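Local structure of amidohydrolase (Staphylococcus aureus, 3NUR) at residues His30-Asp35 against Tyr317-Pro322; Ile189-Ala194 against Ile226-His231; Met249-Trp254 against Asn284-Thr289. The protein is a putative TIM-barrel amidohydrolase that probably hydrolyses carbon-nitrogen bonds in linear amides at a metal site, occupied here by calcium. One frame throughout, in Å; residues are numbered along the deposited sequence. Where two conformers were deposited one is given.

Interaction 1 (His30-Asp35 against Tyr317-Pro322); sequences HYVIED and YPYIEP. With CA (calcium ion), chain B.
His30 and Tyr319 bury the most surface here, and Tyr317 joins them through its backbone. The side chains of His30 and Tyr319 cross at about a right angle: His30 CD2 approaches Tyr319 CE2 to 3.5 Å, meeting the rim of the phenol ring close to its plane. With the ring centroids 5.5 Å apart and the planes inclined by 33°, the pair is oblique. Tyr319 CE2 also reaches His30 CB at 3.7 Å, so one carbon of the phenol ring touches both the base and the ring of the histidine. Farther along, Tyr319 OH sits 3.9 Å from Val32 CG1 and is hydrogen-bonded to Asp70 and to the backbone N of Asn96.

The backbone of His30 is held separately. Its N-H donates to Tyr317 O at 2.8 Å with an N-H...O angle of 178°, an almost straight bond. Tyr317 precedes a cis peptide bond, and Pro318 fills the turn between the two tyrosines: Pro318 CB lies 3.5 Å above the centre of the Tyr317 ring, while Pro318 CD faces the centre of the Tyr319 ring. The Tyr317 ring also stacks on Phe81 of helix 75-84.

With CG beside the backbone N and anti to the carbonyl carbon (chi1 -55°), the imidazole of His30 extends to the calcium ion, which NE2 binds at 2.3 Å. Two waters, Glu28, His192 and Asp316 complete the ligands. Since Tyr317 directly follows Asp316, the His30 N-H bond ties two ligand-bearing backbones together. The metal bond sets the orientation of the imidazole, and the Tyr319 contact is consistent with limiting its movement, as expected of a preorganised metal site.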
loop_
_atom_site.group_PDB
_atom_site.type_symbol
_atom_site.label_atom_id
_atom_site.label_comp_id
_atom_site.label_asym_id
_atom_site.label_seq_id
_atom_site.Cartn_x
_atom_site.Cartn_y
_atom_site.Cartn_z
ATOM N N HIS A 30 -5.853 -8.140 -1.721
ATOM C CA HIS A 30 -4.837 -9.153 -1.490
ATOM C C HIS A 30 -5.091 -10.545 -1.981
ATOM O O HIS A 30 -6.229 -11.006 -2.047
ATOM C CB HIS A 30 -4.503 -9.198 0.011
ATOM C CG HIS A 30 -4.100 -7.862 0.573
ATOM N ND1 HIS A 30 -2.898 -7.259 0.217
ATOM C CD2 HIS A 30 -4.735 -7.073 1.477
ATOM C CE1 HIS A 30 -2.846 -6.121 0.895
ATOM N NE2 HIS A 30 -3.929 -5.959 1.662
ATOM N N TYR A 31 -3.988 -11.247 -2.224
ATOM C CA TYR A 31 -4.015 -12.656 -2.572
ATOM C C TYR A 31 -2.867 -13.359 -1.852
ATOM O O TYR A 31 -1.886 -12.719 -1.502
ATOM C CB TYR A 31 -3.893 -12.862 -4.110
ATOM C CG TYR A 31 -2.487 -12.691 -4.634
ATOM C CD1 TYR A 31 -1.966 -11.424 -4.876
ATOM C CD2 TYR A 31 -1.634 -13.788 -4.782
ATOM C CE1 TYR A 31 -0.659 -11.254 -5.304
ATOM C CE2 TYR A 31 -0.315 -13.627 -5.195
ATOM C CZ TYR A 31 0.169 -12.353 -5.445
ATOM O OH TYR A 31 1.460 -12.157 -5.847
ATOM N N VAL A 32 -2.968 -14.687 -1.688
ATOM C CA VAL A 32 -1.853 -15.505 -1.201
ATOM C C VAL A 32 -1.861 -16.749 -2.074
ATOM O O VAL A 32 -2.874 -17.025 -2.741
ATOM C CB VAL A 32 -1.866 -15.844 0.320
ATOM C CG1 VAL A 32 -1.909 -14.583 1.185
ATOM C CG2 VAL A 32 -3.002 -16.809 0.690
ATOM N N ILE A 33 -0.728 -17.477 -2.077
ATOM C CA ILE A 33 -0.600 -18.736 -2.807
ATOM C C ILE A 33 -0.329 -19.825 -1.767
ATOM O O ILE A 33 0.652 -19.748 -1.023
ATOM C CB ILE A 33 0.458 -18.666 -3.938
ATOM C CG1 ILE A 33 -0.002 -17.687 -5.035
ATOM C CG2 ILE A 33 0.720 -20.069 -4.536
ATOM C CD1 ILE A 33 1.095 -16.999 -5.724
ATOM N N GLU A 34 -1.243 -20.811 -1.684
ATOM C CA GLU A 34 -1.169 -21.903 -0.696
ATOM C C GLU A 34 0.216 -22.550 -0.579
ATOM O O GLU A 34 0.738 -22.652 0.531
ATOM C CB GLU A 34 -2.248 -22.954 -0.974
ATOM C CG GLU A 34 -2.469 -23.912 0.184
ATOM C CD GLU A 34 -3.469 -25.006 -0.134
ATOM O OE1 GLU A 34 -4.688 -24.748 -0.013
ATOM O OE2 GLU A 34 -3.036 -26.111 -0.533
ATOM N N ASP A 35 0.821 -22.928 -1.723
ATOM C CA ASP A 35 2.148 -23.550 -1.756
ATOM C C ASP A 35 3.249 -22.643 -1.214
ATOM O O ASP A 35 4.184 -23.138 -0.578
ATOM C CB ASP A 35 2.474 -24.073 -3.161
ATOM C CG ASP A 35 1.721 -25.342 -3.566
ATOM O OD1 ASP A 35 0.955 -25.883 -2.726
ATOM O OD2 ASP A 35 1.901 -25.796 -4.724
ATOM N N TYR A 317 -9.828 -6.119 0.516
ATOM C CA TYR A 317 -10.399 -7.433 0.263
ATOM C C TYR A 317 -9.287 -8.503 0.315
ATOM O O TYR A 317 -8.209 -8.255 -0.221
ATOM C CB TYR A 317 -11.101 -7.461 -1.116
ATOM C CG TYR A 317 -11.686 -8.812 -1.436
ATOM C CD1 TYR A 317 -12.975 -9.148 -1.028
ATOM C CD2 TYR A 317 -10.914 -9.804 -2.049
ATOM C CE1 TYR A 317 -13.490 -10.425 -1.238
ATOM C CE2 TYR A 317 -11.427 -11.080 -2.279
ATOM C CZ TYR A 317 -12.722 -11.380 -1.884
ATOM O OH TYR A 317 -13.256 -12.628 -2.116
ATOM N N PRO A 318 -9.504 -9.689 0.929
ATOM C CA PRO A 318 -10.729 -10.183 1.593
ATOM C C PRO A 318 -10.695 -10.040 3.123
ATOM O O PRO A 318 -11.587 -10.557 3.795
ATOM C CB PRO A 318 -10.720 -11.657 1.201
ATOM C CG PRO A 318 -9.247 -12.012 1.309
ATOM C CD PRO A 318 -8.487 -10.765 0.860
ATOM N N TYR A 319 -9.660 -9.367 3.677
ATOM C CA TYR A 319 -9.508 -9.191 5.128
ATOM C C TYR A 319 -10.617 -8.315 5.691
ATOM O O TYR A 319 -11.067 -8.525 6.821
ATOM C CB TYR A 319 -8.082 -8.734 5.497
ATOM C CG TYR A 319 -7.024 -9.626 4.888
ATOM C CD1 TYR A 319 -7.056 -11.008 5.066
ATOM C CD2 TYR A 319 -5.983 -9.091 4.138
ATOM C CE1 TYR A 319 -6.093 -11.838 4.484
ATOM C CE2 TYR A 319 -5.005 -9.908 3.570
ATOM C CZ TYR A 319 -5.058 -11.279 3.751
ATOM O OH TYR A 319 -4.105 -12.091 3.159
ATOM N N ILE A 320 -11.107 -7.387 4.853
ATOM C CA ILE A 320 -12.342 -6.628 5.061
ATOM C C ILE A 320 -13.172 -6.886 3.788
ATOM O O ILE A 320 -12.614 -6.826 2.693
ATOM C CB ILE A 320 -12.157 -5.092 5.303
ATOM C CG1 ILE A 320 -11.113 -4.809 6.417
ATOM C CG2 ILE A 320 -13.524 -4.447 5.659
ATOM C CD1 ILE A 320 -10.892 -3.340 6.756
ATOM N N GLU A 321 -14.490 -7.156 3.925
ATOM C CA GLU A 321 -15.402 -7.285 2.780
ATOM C C GLU A 321 -16.481 -6.209 3.015
ATOM O O GLU A 321 -17.561 -6.520 3.531
ATOM C CB GLU A 321 -15.987 -8.714 2.649
ATOM C CG GLU A 321 -14.907 -9.745 2.324
ATOM C CD GLU A 321 -15.333 -11.202 2.212
ATOM O OE1 GLU A 321 -16.394 -11.475 1.606
ATOM O OE2 GLU A 321 -14.563 -12.077 2.672
ATOM N N PRO A 322 -16.153 -4.916 2.747
ATOM C CA PRO A 322 -17.103 -3.840 3.088
ATOM C C PRO A 322 -18.379 -3.858 2.267
ATOM O O PRO A 322 -18.350 -3.695 1.045
ATOM C CB PRO A 322 -16.275 -2.550 2.942
ATOM C CG PRO A 322 -15.147 -2.906 2.071
ATOM C CD PRO A 322 -14.903 -4.376 2.163
HETATM CA CA CA B . -4.269 -4.677 3.592
HETATM O O HOH W 1 -4.778 -3.883 5.559
HETATM O O HOH W 2 -3.766 -6.507 4.815
#

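Interaction 2 (Ile189-Ala194 against Ile226-His231); sequences IYLHPA and IDVGIH. With CA (calcium ion), chain B.
Leu191 points at the helix and buries 78 Å² against it. Its CG lies 3.8 Å from Val228 CG2 as the two side chains slide past each other in opposite directions, and the same methyl also rests on Leu191 O. Beyond it, Leu191 CD2 stands over one face of the His231 imidazole, 4.2 Å from the ring centroid and 22° off the normal, a CH-pi contact.

His192 turns the other way, its imidazole binding the calcium ion through NE2. ND1 donates to Pro193 O at 2.7 Å, with the acceptor nearly in the ring plane and the N-H on a carbonyl lone pair, which fixes the ring's rotation behind the metal. The carbonyl His192 O accepts from a water that also bonds His231 ND1, while His231 NE2 is hydrogen-bonded to the backbone N of Leu170.

At Pro193 the packing is again apolar, with Pro193 CB 4.0 Å from Val228 CG1. That methyl lies between the backbone N and carbonyl carbon of its own residue (chi1 63°), so the two branches of Val228 divide between Pro193 and Leu191. Ala194 N donates to a second water, which lies 3.0 Å from Asp227 OD2 and probably donates to it; Arg164 forms a salt bridge with the same oxygen.

Strand 189-192 runs between strands 159-162 and 249-251, and helix 223-237 covers its outward side; the axes of 189-192 and 226-231 approach to 8.9 Å, their N-to-C directions at 139°.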
loop_
_atom_site.group_PDB
_atom_site.type_symbol
_atom_site.label_atom_id
_atom_site.label_comp_id
_atom_site.label_asym_id
_atom_site.label_seq_id
_atom_site.Cartn_x
_atom_site.Cartn_y
_atom_site.Cartn_z
ATOM N N ILE A 189 4.797 2.909 -5.471
ATOM C CA ILE A 189 5.069 1.892 -4.452
ATOM C C ILE A 189 3.999 2.087 -3.364
ATOM O O ILE A 189 3.875 3.175 -2.813
ATOM C CB ILE A 189 6.501 1.993 -3.836
ATOM C CG1 ILE A 189 7.625 1.711 -4.873
ATOM C CG2 ILE A 189 6.628 1.080 -2.623
ATOM C CD1 ILE A 189 9.001 2.114 -4.391
ATOM N N TYR A 190 3.249 1.041 -3.051
ATOM C CA TYR A 190 2.255 1.057 -1.975
ATOM C C TYR A 190 3.006 0.562 -0.728
ATOM O O TYR A 190 3.558 -0.540 -0.755
ATOM C CB TYR A 190 1.079 0.092 -2.304
ATOM C CG TYR A 190 -0.218 0.378 -1.561
ATOM C CD1 TYR A 190 -1.396 0.639 -2.253
ATOM C CD2 TYR A 190 -0.277 0.335 -0.168
ATOM C CE1 TYR A 190 -2.590 0.904 -1.586
ATOM C CE2 TYR A 190 -1.476 0.574 0.515
ATOM C CZ TYR A 190 -2.630 0.857 -0.201
ATOM O OH TYR A 190 -3.804 1.156 0.449
ATOM N N LEU A 191 3.073 1.385 0.343
ATOM C CA LEU A 191 3.765 1.018 1.601
ATOM C C LEU A 191 2.675 0.594 2.587
ATOM O O LEU A 191 1.848 1.413 2.984
ATOM C CB LEU A 191 4.566 2.211 2.141
ATOM C CG LEU A 191 5.547 1.937 3.294
ATOM C CD1 LEU A 191 6.705 1.013 2.838
ATOM C CD2 LEU A 191 6.121 3.257 3.815
ATOM N N HIS A 192 2.651 -0.697 2.924
ATOM C CA HIS A 192 1.610 -1.352 3.728
ATOM C C HIS A 192 2.139 -1.769 5.114
ATOM O O HIS A 192 3.304 -2.139 5.229
ATOM C CB HIS A 192 1.149 -2.603 2.943
ATOM C CG HIS A 192 -0.037 -3.347 3.495
ATOM N ND1 HIS A 192 0.067 -4.133 4.616
ATOM C CD2 HIS A 192 -1.302 -3.423 3.027
ATOM C CE1 HIS A 192 -1.148 -4.614 4.835
ATOM N NE2 HIS A 192 -1.998 -4.223 3.899
ATOM N N PRO A 193 1.275 -1.830 6.149
ATOM C CA PRO A 193 1.763 -2.258 7.470
ATOM C C PRO A 193 2.106 -3.753 7.558
ATOM O O PRO A 193 1.695 -4.563 6.724
ATOM C CB PRO A 193 0.602 -1.915 8.401
ATOM C CG PRO A 193 -0.618 -1.922 7.523
ATOM C CD PRO A 193 -0.127 -1.347 6.223
ATOM N N ALA A 194 2.875 -4.108 8.580
ATOM C CA ALA A 194 3.219 -5.489 8.923
ATOM C C ALA A 194 3.603 -5.508 10.417
ATOM O O ALA A 194 3.829 -4.425 10.979
ATOM C CB ALA A 194 4.369 -5.993 8.058
ATOM N N ILE A 226 0.602 3.112 13.158
ATOM C CA ILE A 226 1.539 4.116 13.672
ATOM C C ILE A 226 2.897 3.865 13.007
ATOM O O ILE A 226 3.520 4.796 12.480
ATOM C CB ILE A 226 1.657 3.973 15.216
ATOM C CG1 ILE A 226 0.360 4.410 15.923
ATOM C CG2 ILE A 226 2.909 4.681 15.759
ATOM C CD1 ILE A 226 0.043 5.982 15.954
ATOM N N ASP A 227 3.317 2.580 12.988
ATOM C CA ASP A 227 4.594 2.180 12.410
ATOM C C ASP A 227 4.773 2.573 10.928
ATOM O O ASP A 227 5.790 3.188 10.565
ATOM C CB ASP A 227 4.794 0.686 12.642
ATOM C CG ASP A 227 6.129 0.175 12.203
ATOM O OD1 ASP A 227 7.014 0.018 13.071
ATOM O OD2 ASP A 227 6.268 -0.161 11.000
ATOM N N VAL A 228 3.785 2.250 10.075
ATOM C CA VAL A 228 3.902 2.576 8.648
ATOM C C VAL A 228 3.908 4.090 8.367
ATOM O O VAL A 228 4.624 4.528 7.465
ATOM C CB VAL A 228 2.967 1.732 7.755
ATOM C CG1 VAL A 228 1.523 2.007 8.084
ATOM C CG2 VAL A 228 3.253 1.948 6.271
ATOM N N GLY A 229 3.194 4.873 9.184
ATOM C CA GLY A 229 3.193 6.334 9.058
ATOM C C GLY A 229 4.588 6.871 9.342
ATOM O O GLY A 229 5.101 7.726 8.612
ATOM N N ILE A 230 5.228 6.343 10.403
ATOM C CA ILE A 230 6.592 6.749 10.777
ATOM C C ILE A 230 7.559 6.379 9.642
ATOM O O ILE A 230 8.409 7.198 9.266
ATOM C CB ILE A 230 6.962 6.167 12.176
ATOM C CG1 ILE A 230 6.129 6.878 13.285
ATOM C CG2 ILE A 230 8.479 6.235 12.466
ATOM C CD1 ILE A 230 6.218 6.254 14.715
ATOM N N HIS A 231 7.397 5.186 9.062
ATOM C CA HIS A 231 8.204 4.691 7.953
ATOM C C HIS A 231 8.057 5.642 6.750
ATOM O O HIS A 231 9.061 6.078 6.204
ATOM C CB HIS A 231 7.744 3.277 7.555
ATOM C CG HIS A 231 8.710 2.538 6.668
ATOM N ND1 HIS A 231 8.521 1.210 6.379
ATOM C CD2 HIS A 231 9.859 2.954 6.070
ATOM C CE1 HIS A 231 9.548 0.851 5.614
ATOM N NE2 HIS A 231 10.360 1.874 5.375
HETATM CA CA CA B . -4.269 -4.677 3.592
HETATM O O HOH W 3 5.701 -0.456 6.005
HETATM O O HOH W 4 3.826 -1.450 9.818
HETATM O O HOH W 1 -4.778 -3.883 5.559
HETATM O O HOH W 2 -3.766 -6.507 4.815
#

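Interaction 3 (Met249-Trp254 against Asn284-Thr289); sequences MIIGHW and NSFYIT
Backbone hydrogen bonds make up the framework between Met249-Ile251 and Phe286-Ile288, two parallel strands inclined by 27°. Met249 N donates to Ser285 O at 2.8 Å, Tyr287 N to Met249 O, Ile251 N to Tyr287 O and Thr289 N to Ile251 O, the stagger expected of a parallel ladder. Past the strand end, Trp254 N donates to Thr289 O at 2.8 Å and ties the loop after Gly252 to the neighbouring strand's end. Phe286 CA adds a CA-H...O contact to Met249 O.

Apolar packing occupies both faces. On one, CB of Met249, present as selenomethionine, lies over the Phe286 ring, 4.0 Å from CE1, and Ile251 CD1 touches Phe286 CD1 at the same distance. Ile288 CG2 packs against the Trp254 backbone, 3.5 Å from C. On the other face Ile250 CG2, set anti to its N, meets Thr289 CG2 at 3.6 Å.

Helix 223-237 covers Met249 and Phe286, helix 296-306 covers Ile288 and Trp254, and Ile250 meets Tyr190 on the inner face. Neighbouring parallel strands with helices outside and the calcium site at their C-terminal ends, where the His253 side chain lies about 5 Å from the ion, are typical of amidohydrolase TIM barrels.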
loop_
_atom_site.group_PDB
_atom_site.type_symbol
_atom_site.label_atom_id
_atom_site.label_comp_id
_atom_site.label_asym_id
_atom_site.label_seq_id
_atom_site.Cartn_x
_atom_site.Cartn_y
_atom_site.Cartn_z
HETATM N N MSE A 249 4.121 7.501 -4.003
HETATM C CA MSE A 249 3.859 6.389 -3.118
HETATM C C MSE A 249 2.414 6.371 -2.707
HETATM O O MSE A 249 1.742 7.396 -2.842
HETATM C CB MSE A 249 4.849 6.371 -1.968
HETATM C CG MSE A 249 6.193 5.875 -2.539
HETATM SE SE MSE A 249 7.443 5.748 -1.297
HETATM C CE MSE A 249 6.714 4.142 -0.389
ATOM N N ILE A 250 1.902 5.196 -2.308
ATOM C CA ILE A 250 0.518 5.054 -1.857
ATOM C C ILE A 250 0.527 4.504 -0.421
ATOM O O ILE A 250 1.314 3.617 -0.097
ATOM C CB ILE A 250 -0.337 4.143 -2.788
ATOM C CG1 ILE A 250 -0.103 4.463 -4.299
ATOM C CG2 ILE A 250 -1.826 4.269 -2.419
ATOM C CD1 ILE A 250 -0.593 3.355 -5.258
ATOM N N ILE A 251 -0.335 5.056 0.435
ATOM C CA ILE A 251 -0.520 4.589 1.806
ATOM C C ILE A 251 -2.003 4.448 2.079
ATOM O O ILE A 251 -2.794 5.257 1.609
ATOM C CB ILE A 251 0.188 5.442 2.873
ATOM C CG1 ILE A 251 -0.210 6.948 2.774
ATOM C CG2 ILE A 251 1.734 5.186 2.846
ATOM C CD1 ILE A 251 0.475 7.870 3.866
ATOM N N GLY A 252 -2.351 3.417 2.829
ATOM C CA GLY A 252 -3.724 3.100 3.178
ATOM C C GLY A 252 -4.143 3.627 4.524
ATOM O O GLY A 252 -3.505 4.527 5.079
ATOM N N HIS A 253 -5.250 3.082 5.046
ATOM C CA HIS A 253 -5.823 3.429 6.349
ATOM C C HIS A 253 -5.876 4.928 6.585
ATOM O O HIS A 253 -5.538 5.424 7.685
ATOM C CB HIS A 253 -5.111 2.639 7.464
ATOM C CG HIS A 253 -5.012 1.184 7.110
ATOM N ND1 HIS A 253 -3.894 0.669 6.462
ATOM C CD2 HIS A 253 -5.947 0.214 7.211
ATOM C CE1 HIS A 253 -4.190 -0.598 6.200
ATOM N NE2 HIS A 253 -5.402 -0.921 6.653
ATOM N N TRP A 254 -6.361 5.654 5.544
ATOM C CA TRP A 254 -6.541 7.102 5.560
ATOM C C TRP A 254 -5.248 7.905 5.805
ATOM O O TRP A 254 -5.295 9.037 6.302
ATOM C CB TRP A 254 -7.672 7.494 6.553
ATOM C CG TRP A 254 -9.043 7.013 6.151
ATOM C CD1 TRP A 254 -9.858 6.180 6.862
ATOM C CD2 TRP A 254 -9.781 7.394 4.976
ATOM N NE1 TRP A 254 -11.051 5.999 6.193
ATOM C CE2 TRP A 254 -11.040 6.751 5.045
ATOM C CE3 TRP A 254 -9.512 8.242 3.888
ATOM C CZ2 TRP A 254 -12.025 6.925 4.067
ATOM C CZ3 TRP A 254 -10.466 8.364 2.882
ATOM C CH2 TRP A 254 -11.702 7.710 2.975
ATOM N N ASN A 284 1.905 16.138 -2.816
ATOM C CA ASN A 284 2.333 16.018 -4.209
ATOM C C ASN A 284 2.949 14.690 -4.624
ATOM O O ASN A 284 2.993 14.394 -5.823
ATOM C CB ASN A 284 3.248 17.203 -4.550
ATOM C CG ASN A 284 2.484 18.513 -4.472
ATOM O OD1 ASN A 284 2.449 19.182 -3.435
ATOM N ND2 ASN A 284 1.741 18.836 -5.515
ATOM N N SER A 285 3.421 13.894 -3.659
ATOM C CA SER A 285 4.101 12.618 -3.952
ATOM C C SER A 285 3.440 11.399 -3.299
ATOM O O SER A 285 3.950 10.285 -3.432
ATOM C CB SER A 285 5.565 12.707 -3.531
ATOM O OG SER A 285 6.217 13.775 -4.194
ATOM N N PHE A 286 2.328 11.602 -2.575
ATOM C CA PHE A 286 1.614 10.487 -1.956
ATOM C C PHE A 286 0.179 10.448 -2.407
ATOM O O PHE A 286 -0.398 11.486 -2.728
ATOM C CB PHE A 286 1.629 10.613 -0.405
ATOM C CG PHE A 286 2.885 10.082 0.243
ATOM C CD1 PHE A 286 2.902 8.823 0.840
ATOM C CD2 PHE A 286 4.059 10.838 0.248
ATOM C CE1 PHE A 286 4.076 8.316 1.419
ATOM C CE2 PHE A 286 5.232 10.336 0.840
ATOM C CZ PHE A 286 5.225 9.088 1.434
ATOM N N TYR A 287 -0.410 9.236 -2.398
ATOM C CA TYR A 287 -1.840 9.017 -2.621
ATOM C C TYR A 287 -2.318 8.325 -1.348
ATOM O O TYR A 287 -1.563 7.581 -0.723
ATOM C CB TYR A 287 -2.120 8.086 -3.814
ATOM C CG TYR A 287 -1.940 8.785 -5.137
ATOM C CD1 TYR A 287 -3.022 9.380 -5.787
ATOM C CD2 TYR A 287 -0.691 8.858 -5.742
ATOM C CE1 TYR A 287 -2.862 10.011 -7.018
ATOM C CE2 TYR A 287 -0.521 9.478 -6.978
ATOM C CZ TYR A 287 -1.609 10.064 -7.608
ATOM O OH TYR A 287 -1.441 10.664 -8.830
ATOM N N ILE A 288 -3.551 8.569 -0.966
ATOM C CA ILE A 288 -4.077 7.958 0.260
ATOM C C ILE A 288 -5.303 7.091 -0.087
ATOM O O ILE A 288 -6.142 7.516 -0.883
ATOM C CB ILE A 288 -4.414 9.077 1.288
ATOM C CG1 ILE A 288 -3.124 9.715 1.878
ATOM C CG2 ILE A 288 -5.361 8.569 2.398
ATOM C CD1 ILE A 288 -3.335 10.992 2.690
ATOM N N THR A 289 -5.450 5.936 0.588
ATOM C CA THR A 289 -6.625 5.082 0.402
ATOM C C THR A 289 -7.314 4.807 1.753
ATOM O O THR A 289 -6.674 4.963 2.797
ATOM C CB THR A 289 -6.305 3.723 -0.322
ATOM O OG1 THR A 289 -6.053 2.666 0.630
ATOM C CG2 THR A 289 -5.229 3.808 -1.402
#

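In the fold
From the N terminus, the first strand, 24-31, brings in His30-Asp35, which interaction 1 joins to Tyr317-Pro322 some 280 residues later, in the loop between helices 296-306 and 325-328. Interactions 2 and 3 both fall within that long span, one after the other: interaction 2 joins strand 189-192 to helix 223-237 across a 31-residue connection, then interaction 3 pairs two neighbouring strands, 249-251 and 286-288, across 29. Interactions 1 and 2 converge on the calcium ion and share its two waters, with His30 NE2 3.4 Å from His192 NE2. Interactions 2 and 3 share a sheet, joined by a probable hydrogen bond from Ile250 N to Ile189 O. Interaction 1 stays about 6 Å from interaction 3 at the nearest atoms.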